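Local coordinates for beta-N-acetylhexosaminidase (Thermotoga neapolitana, PDB 5BZA), which probably hydrolyses terminal non-reducing N-acetyl-D-hexosamine residues from N-acetyl-beta-D-hexosaminides, as a member of glycosyl hydrolase family 3, at residues B[250-255]-B[259-264]; B[246-251]-B[282-287]. All blocks are in the same frame, centred on the assembly; numbering follows the deposited sequence.

How the interactions relate
Running from the N terminus, the chain leaves barrel strand 241-243, turns through 246-249, forms the short helix 250-253, then continues into helix 258-268, strand 273-275 and helix 281-293. Interaction 1 closes a tight loop, with three residues between its segments, bringing helix 250-253 against helix 258-268. Interaction 2 starts slightly earlier and spans 30 intervening residues, so segment 259-264 falls within its longer excursion; Lys250 and Ala251 belong to both. The two also touch: Ser253 OG lies 2.7 Å from Glu248 O, a probable hydrogen bond, and Val262 CG2 packs 3.8 Å from Tyr284 CD2. Together they tie the loop after strand 241-243 to helices 258-268 and 281-293.

Interaction 1: residues B[250-255]-B[259-264]; sequences KAISEN and EEAVRF
Ile252 and Ala261 are the closest backbone neighbours, their CA atoms 7.1 Å apart, where the short helix 250-253 faces the first turns of helix 258-268. Both point their CB toward the opposite segment, and the branch that makes the contact is the CG2 methyl of Ile252, 3.8 Å from Ala261 CB. With CG1 placed beside the backbone N (chi1 -57°), CG2 lies anti to that nitrogen and reaches across, methyl to methyl. The small alanine is consistent with so near an approach. Beside this apolar pair, at the more exposed end, water 1 sits 2.9 Å from Asn255 O and 3.0 Å from Glu260 OE1, placed to bridge them, the second link being weak. The stronger hold on Glu260 OE1 is Ser257 N, just ahead of helix 258-268. Asn255 itself folds back on the preceding helix, its ND2 donating to Ala251 O at 2.9 Å in a nearly straight bond (164°). The donor stands above the carbonyl plane, while the acceptor lies close to the plane of the amide; the bond ties Asn255 to Ala251 just past the point where Glu254 leaves helical angles. Ile252 also packs on His210, and Val262 and Glu259 meet Leu288 and Leu291, so the short helix 250-253 rests on helix 258-268, which in turn packs on helix 281-293.

Interaction 2: residues B[246-251]-B[282-287]; sequences AMEMKA and PVYYES
The ring of Tyr284 reaches Met247 and Glu248 with its outer end: CE2 lies 3.8 Å from Met247 CB, which approaches the ring obliquely, while the hydroxyl OH is 3.9 Å from Glu248 CG. The carboxylate of Glu248 is turned 54° from the ring plane. With CG anti to its own carbonyl carbon (chi1 -74°), Tyr284 extends from helix 281-293 toward the turn, its OH also 4.0 Å from Met247 CB. The CE2 contact is apolar, those of the hydroxyl van der Waals; the carboxylate looks elsewhere, a bend at chi2 (96°) leading it to the backbone N of Asp276 through OE1 and, weakly, to that of Asn277 through OE2. The turn receiving the ring is a type I beta turn, closed by Met249 N to Ala246 O at 3.1 Å, with Met249 at the N-cap position of helix 250-253. Replacing Tyr284 by an alanine is likely to open a gap beside Met247 CB and Glu248 CG and weaken the packing of helix 281-293 on this turn. Met247 bonds through its backbone to Leu274 and packs on Ile273 and Phe265, while Tyr284 also meets Leu275 and Val258, so strand 273-275 and helix 258-268 line the contact.

Interaction 1: residues B[250-255]-B[259-264]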
loop_
_atom_site.group_PDB
_atom_site.type_symbol
_atom_site.label_atom_id
_atom_site.label_comp_id
_atom_site.label_asym_id
_atom_site.label_seq_id
_atom_site.Cartn_x
_atom_site.Cartn_y
_atom_site.Cartn_z
ATOM N N LYS B 250 1.245 -16.226 -27.243
ATOM C CA LYS B 250 1.783 -16.936 -28.390
ATOM C C LYS B 250 1.160 -18.328 -28.530
ATOM O O LYS B 250 0.879 -18.776 -29.639
ATOM C CB LYS B 250 3.300 -17.040 -28.229
ATOM C CG LYS B 250 4.090 -15.985 -28.970
ATOM C CD LYS B 250 5.507 -15.847 -28.387
ATOM C CE LYS B 250 6.262 -14.720 -29.061
ATOM N NZ LYS B 250 6.131 -14.852 -30.553
ATOM N N ALA B 251 0.928 -18.987 -27.391
ATOM C CA ALA B 251 0.290 -20.296 -27.365
ATOM C C ALA B 251 -0.981 -20.283 -28.192
ATOM O O ALA B 251 -1.290 -21.271 -28.885
ATOM C CB ALA B 251 -0.009 -20.728 -25.942
ATOM N N ILE B 252 -1.702 -19.165 -28.155
ATOM C CA ILE B 252 -2.861 -19.030 -29.022
ATOM C C ILE B 252 -2.485 -18.351 -30.334
ATOM O O ILE B 252 -2.623 -18.940 -31.429
ATOM C CB ILE B 252 -3.969 -18.240 -28.326
ATOM C CG1 ILE B 252 -4.327 -18.946 -27.015
ATOM C CG2 ILE B 252 -5.188 -18.073 -29.232
ATOM C CD1 ILE B 252 -4.780 -20.442 -27.183
ATOM N N SER B 253 -1.943 -17.143 -30.226
ATOM C CA SER B 253 -1.770 -16.296 -31.414
ATOM C C SER B 253 -0.792 -16.895 -32.429
ATOM O O SER B 253 -0.822 -16.542 -33.592
ATOM C CB SER B 253 -1.308 -14.907 -31.016
ATOM O OG SER B 253 -0.148 -15.038 -30.226
ATOM N N GLU B 254 0.150 -17.710 -32.002
ATOM C CA GLU B 254 0.983 -18.323 -33.032
ATOM C C GLU B 254 0.460 -19.658 -33.620
ATOM O O GLU B 254 1.157 -20.313 -34.414
ATOM C CB GLU B 254 2.390 -18.505 -32.510
ATOM C CG GLU B 254 3.127 -17.209 -32.628
ATOM C CD GLU B 254 4.579 -17.387 -32.376
ATOM O OE1 GLU B 254 4.937 -18.447 -31.801
ATOM O OE2 GLU B 254 5.356 -16.477 -32.760
ATOM N N ASN B 255 -0.785 -20.004 -33.296
ATOM C CA ASN B 255 -1.383 -21.274 -33.698
ATOM C C ASN B 255 -2.809 -21.105 -34.169
ATOM O O ASN B 255 -3.404 -21.991 -34.812
ATOM C CB ASN B 255 -1.339 -22.243 -32.520
ATOM C CG ASN B 255 0.070 -22.631 -32.151
ATOM O OD1 ASN B 255 0.859 -22.978 -33.028
ATOM N ND2 ASN B 255 0.405 -22.570 -30.864
ATOM N N GLU B 259 -9.722 -14.662 -35.394
ATOM C CA GLU B 259 -11.078 -15.074 -35.716
ATOM C C GLU B 259 -11.305 -16.502 -35.138
ATOM O O GLU B 259 -12.368 -16.806 -34.567
ATOM C CB GLU B 259 -11.276 -15.038 -37.237
ATOM C CG GLU B 259 -12.703 -15.254 -37.718
ATOM C CD GLU B 259 -12.778 -15.804 -39.148
ATOM O OE1 GLU B 259 -12.102 -16.841 -39.434
ATOM O OE2 GLU B 259 -13.457 -15.159 -39.993
ATOM N N GLU B 260 -10.288 -17.356 -35.253
ATOM C CA GLU B 260 -10.366 -18.725 -34.729
ATOM C C GLU B 260 -10.447 -18.709 -33.180
ATOM O O GLU B 260 -11.297 -19.381 -32.571
ATOM C CB GLU B 260 -9.161 -19.557 -35.211
ATOM C CG GLU B 260 -9.215 -20.069 -36.678
ATOM C CD GLU B 260 -7.855 -20.631 -37.130
ATOM O OE1 GLU B 260 -6.851 -20.229 -36.504
ATOM O OE2 GLU B 260 -7.756 -21.463 -38.082
ATOM N N ALA B 261 -9.563 -17.939 -32.545
ATOM C CA ALA B 261 -9.568 -17.806 -31.080
ATOM C C ALA B 261 -10.935 -17.371 -30.556
ATOM O O ALA B 261 -11.492 -17.977 -29.627
ATOM C CB ALA B 261 -8.503 -16.827 -30.638
ATOM N N VAL B 262 -11.487 -16.331 -31.168
ATOM C CA VAL B 262 -12.799 -15.839 -30.769
ATOM C C VAL B 262 -13.900 -16.886 -30.958
ATOM O O VAL B 262 -14.691 -17.146 -30.006
ATOM C CB VAL B 262 -13.134 -14.546 -31.510
ATOM C CG1 VAL B 262 -14.566 -14.118 -31.243
ATOM C CG2 VAL B 262 -12.160 -13.452 -31.045
ATOM N N ARG B 263 -13.953 -17.470 -32.170
ATOM C CA ARG B 263 -14.971 -18.472 -32.520
ATOM C C ARG B 263 -14.891 -19.658 -31.583
ATOM O O ARG B 263 -15.879 -20.057 -30.981
ATOM C CB ARG B 263 -14.809 -19.014 -33.955
ATOM C CG ARG B 263 -16.041 -19.846 -34.416
ATOM C CD ARG B 263 -15.828 -20.685 -35.707
ATOM N NE ARG B 263 -14.835 -20.095 -36.600
ATOM C CZ ARG B 263 -13.586 -20.549 -36.736
ATOM N NH1 ARG B 263 -13.169 -21.643 -36.069
ATOM N NH2 ARG B 263 -12.756 -19.916 -37.563
ATOM N N PHE B 264 -13.702 -20.241 -31.490
ATOM C CA PHE B 264 -13.545 -21.446 -30.694
ATOM C C PHE B 264 -13.909 -21.139 -29.229
ATOM O O PHE B 264 -14.690 -21.871 -28.623
ATOM C CB PHE B 264 -12.124 -22.001 -30.785
ATOM C CG PHE B 264 -11.843 -22.811 -32.040
ATOM C CD1 PHE B 264 -12.801 -23.665 -32.555
ATOM C CD2 PHE B 264 -10.606 -22.702 -32.698
ATOM C CE1 PHE B 264 -12.533 -24.424 -33.701
ATOM C CE2 PHE B 264 -10.330 -23.430 -33.843
ATOM C CZ PHE B 264 -11.296 -24.316 -34.350
HETATM O O HOH W 1 -5.234 -22.691 -37.011
#

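Interaction 2: residues B[246-251]-B[282-287]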
loop_
_atom_site.group_PDB
_atom_site.type_symbol
_atom_site.label_atom_id
_atom_site.label_comp_id
_atom_site.label_asym_id
_atom_site.label_seq_id
_atom_site.Cartn_x
_atom_site.Cartn_y
_atom_site.Cartn_z
ATOM N N ALA B 246 -5.015 -14.524 -21.546
ATOM C CA ALA B 246 -4.930 -13.451 -22.573
ATOM C C ALA B 246 -4.741 -14.031 -23.974
ATOM O O ALA B 246 -3.790 -14.762 -24.229
ATOM C CB ALA B 246 -3.805 -12.480 -22.255
ATOM N N MET B 247 -5.647 -13.687 -24.891
ATOM C CA MET B 247 -5.670 -14.335 -26.225
ATOM C C MET B 247 -4.450 -14.045 -27.076
ATOM O O MET B 247 -4.136 -14.811 -27.976
ATOM C CB MET B 247 -6.913 -13.902 -27.006
ATOM C CG MET B 247 -8.184 -14.541 -26.553
ATOM S SD MET B 247 -8.220 -16.344 -26.757
ATOM C CE MET B 247 -9.945 -16.607 -26.346
ATOM N N GLU B 248 -3.782 -12.924 -26.811
ATOM C CA GLU B 248 -2.645 -12.501 -27.617
ATOM C C GLU B 248 -1.460 -13.406 -27.329
ATOM O O GLU B 248 -0.518 -13.433 -28.096
ATOM C CB GLU B 248 -2.253 -11.035 -27.330
ATOM C CG GLU B 248 -3.331 -10.001 -27.706
ATOM C CD GLU B 248 -4.191 -9.629 -26.511
ATOM O OE1 GLU B 248 -4.324 -10.491 -25.607
ATOM O OE2 GLU B 248 -4.707 -8.474 -26.458
ATOM N N MET B 249 -1.480 -14.116 -26.210
ATOM C CA MET B 249 -0.356 -14.975 -25.899
ATOM C C MET B 249 -0.044 -15.991 -27.048
ATOM O O MET B 249 -0.934 -16.482 -27.750
ATOM C CB MET B 249 -0.589 -15.708 -24.591
ATOM C CG MET B 249 -0.152 -14.946 -23.353
ATOM S SD MET B 249 -0.548 -15.830 -21.812
ATOM C CE MET B 249 -2.257 -15.663 -21.820
ATOM N N LYS B 250 1.245 -16.226 -27.243
ATOM C CA LYS B 250 1.783 -16.936 -28.390
ATOM C C LYS B 250 1.160 -18.328 -28.530
ATOM O O LYS B 250 0.879 -18.776 -29.639
ATOM C CB LYS B 250 3.300 -17.040 -28.229
ATOM C CG LYS B 250 4.090 -15.985 -28.970
ATOM C CD LYS B 250 5.507 -15.847 -28.387
ATOM C CE LYS B 250 6.262 -14.720 -29.061
ATOM N NZ LYS B 250 6.131 -14.852 -30.553
ATOM N N ALA B 251 0.928 -18.987 -27.391
ATOM C CA ALA B 251 0.290 -20.296 -27.365
ATOM C C ALA B 251 -0.981 -20.283 -28.192
ATOM O O ALA B 251 -1.290 -21.271 -28.885
ATOM C CB ALA B 251 -0.009 -20.728 -25.942
ATOM N N PRO B 282 -10.413 -3.324 -30.683
ATOM C CA PRO B 282 -11.179 -3.237 -31.935
ATOM C C PRO B 282 -11.062 -4.489 -32.856
ATOM O O PRO B 282 -12.105 -5.007 -33.275
ATOM C CB PRO B 282 -10.600 -1.989 -32.608
ATOM C CG PRO B 282 -10.122 -1.149 -31.479
ATOM C CD PRO B 282 -9.563 -2.133 -30.480
ATOM N N VAL B 283 -9.858 -4.964 -33.165
ATOM C CA VAL B 283 -9.741 -6.169 -34.005
ATOM C C VAL B 283 -10.618 -7.299 -33.477
ATOM O O VAL B 283 -11.598 -7.694 -34.127
ATOM C CB VAL B 283 -8.313 -6.667 -34.125
ATOM C CG1 VAL B 283 -8.306 -7.899 -34.954
ATOM C CG2 VAL B 283 -7.479 -5.596 -34.793
ATOM N N TYR B 284 -10.303 -7.778 -32.277
ATOM C CA TYR B 284 -11.106 -8.824 -31.673
ATOM C C TYR B 284 -12.576 -8.479 -31.686
ATOM O O TYR B 284 -13.408 -9.313 -32.064
ATOM C CB TYR B 284 -10.634 -9.088 -30.265
ATOM C CG TYR B 284 -9.340 -9.825 -30.238
ATOM C CD1 TYR B 284 -8.153 -9.157 -30.471
ATOM C CD2 TYR B 284 -9.298 -11.198 -29.997
ATOM C CE1 TYR B 284 -6.942 -9.813 -30.447
ATOM C CE2 TYR B 284 -8.093 -11.868 -29.957
ATOM C CZ TYR B 284 -6.915 -11.167 -30.193
ATOM O OH TYR B 284 -5.695 -11.810 -30.181
ATOM N N TYR B 285 -12.893 -7.236 -31.333
ATOM C CA TYR B 285 -14.289 -6.824 -31.230
ATOM C C TYR B 285 -14.957 -7.016 -32.594
ATOM O O TYR B 285 -16.055 -7.599 -32.708
ATOM C CB TYR B 285 -14.412 -5.350 -30.771
ATOM C CG TYR B 285 -15.826 -4.913 -30.477
ATOM C CD1 TYR B 285 -16.352 -5.066 -29.200
ATOM C CD2 TYR B 285 -16.638 -4.360 -31.463
ATOM C CE1 TYR B 285 -17.645 -4.682 -28.909
ATOM C CE2 TYR B 285 -17.946 -3.976 -31.183
ATOM C CZ TYR B 285 -18.433 -4.128 -29.897
ATOM O OH TYR B 285 -19.709 -3.755 -29.579
ATOM N N GLU B 286 -14.299 -6.507 -33.635
ATOM C CA GLU B 286 -14.945 -6.515 -34.944
ATOM C C GLU B 286 -15.048 -7.979 -35.346
ATOM O O GLU B 286 -16.065 -8.424 -35.913
ATOM C CB GLU B 286 -14.177 -5.692 -35.999
ATOM C CG GLU B 286 -14.267 -4.136 -35.812
ATOM C CD GLU B 286 -15.709 -3.557 -35.773
ATOM O OE1 GLU B 286 -16.548 -3.895 -36.653
ATOM O OE2 GLU B 286 -15.988 -2.722 -34.867
ATOM N N SER B 287 -14.013 -8.737 -34.986
ATOM C CA SER B 287 -13.993 -10.148 -35.337
ATOM C C SER B 287 -15.217 -10.809 -34.714
ATOM O O SER B 287 -15.955 -11.544 -35.408
ATOM C CB SER B 287 -12.703 -10.815 -34.897
ATOM O OG SER B 287 -12.707 -12.146 -35.340
#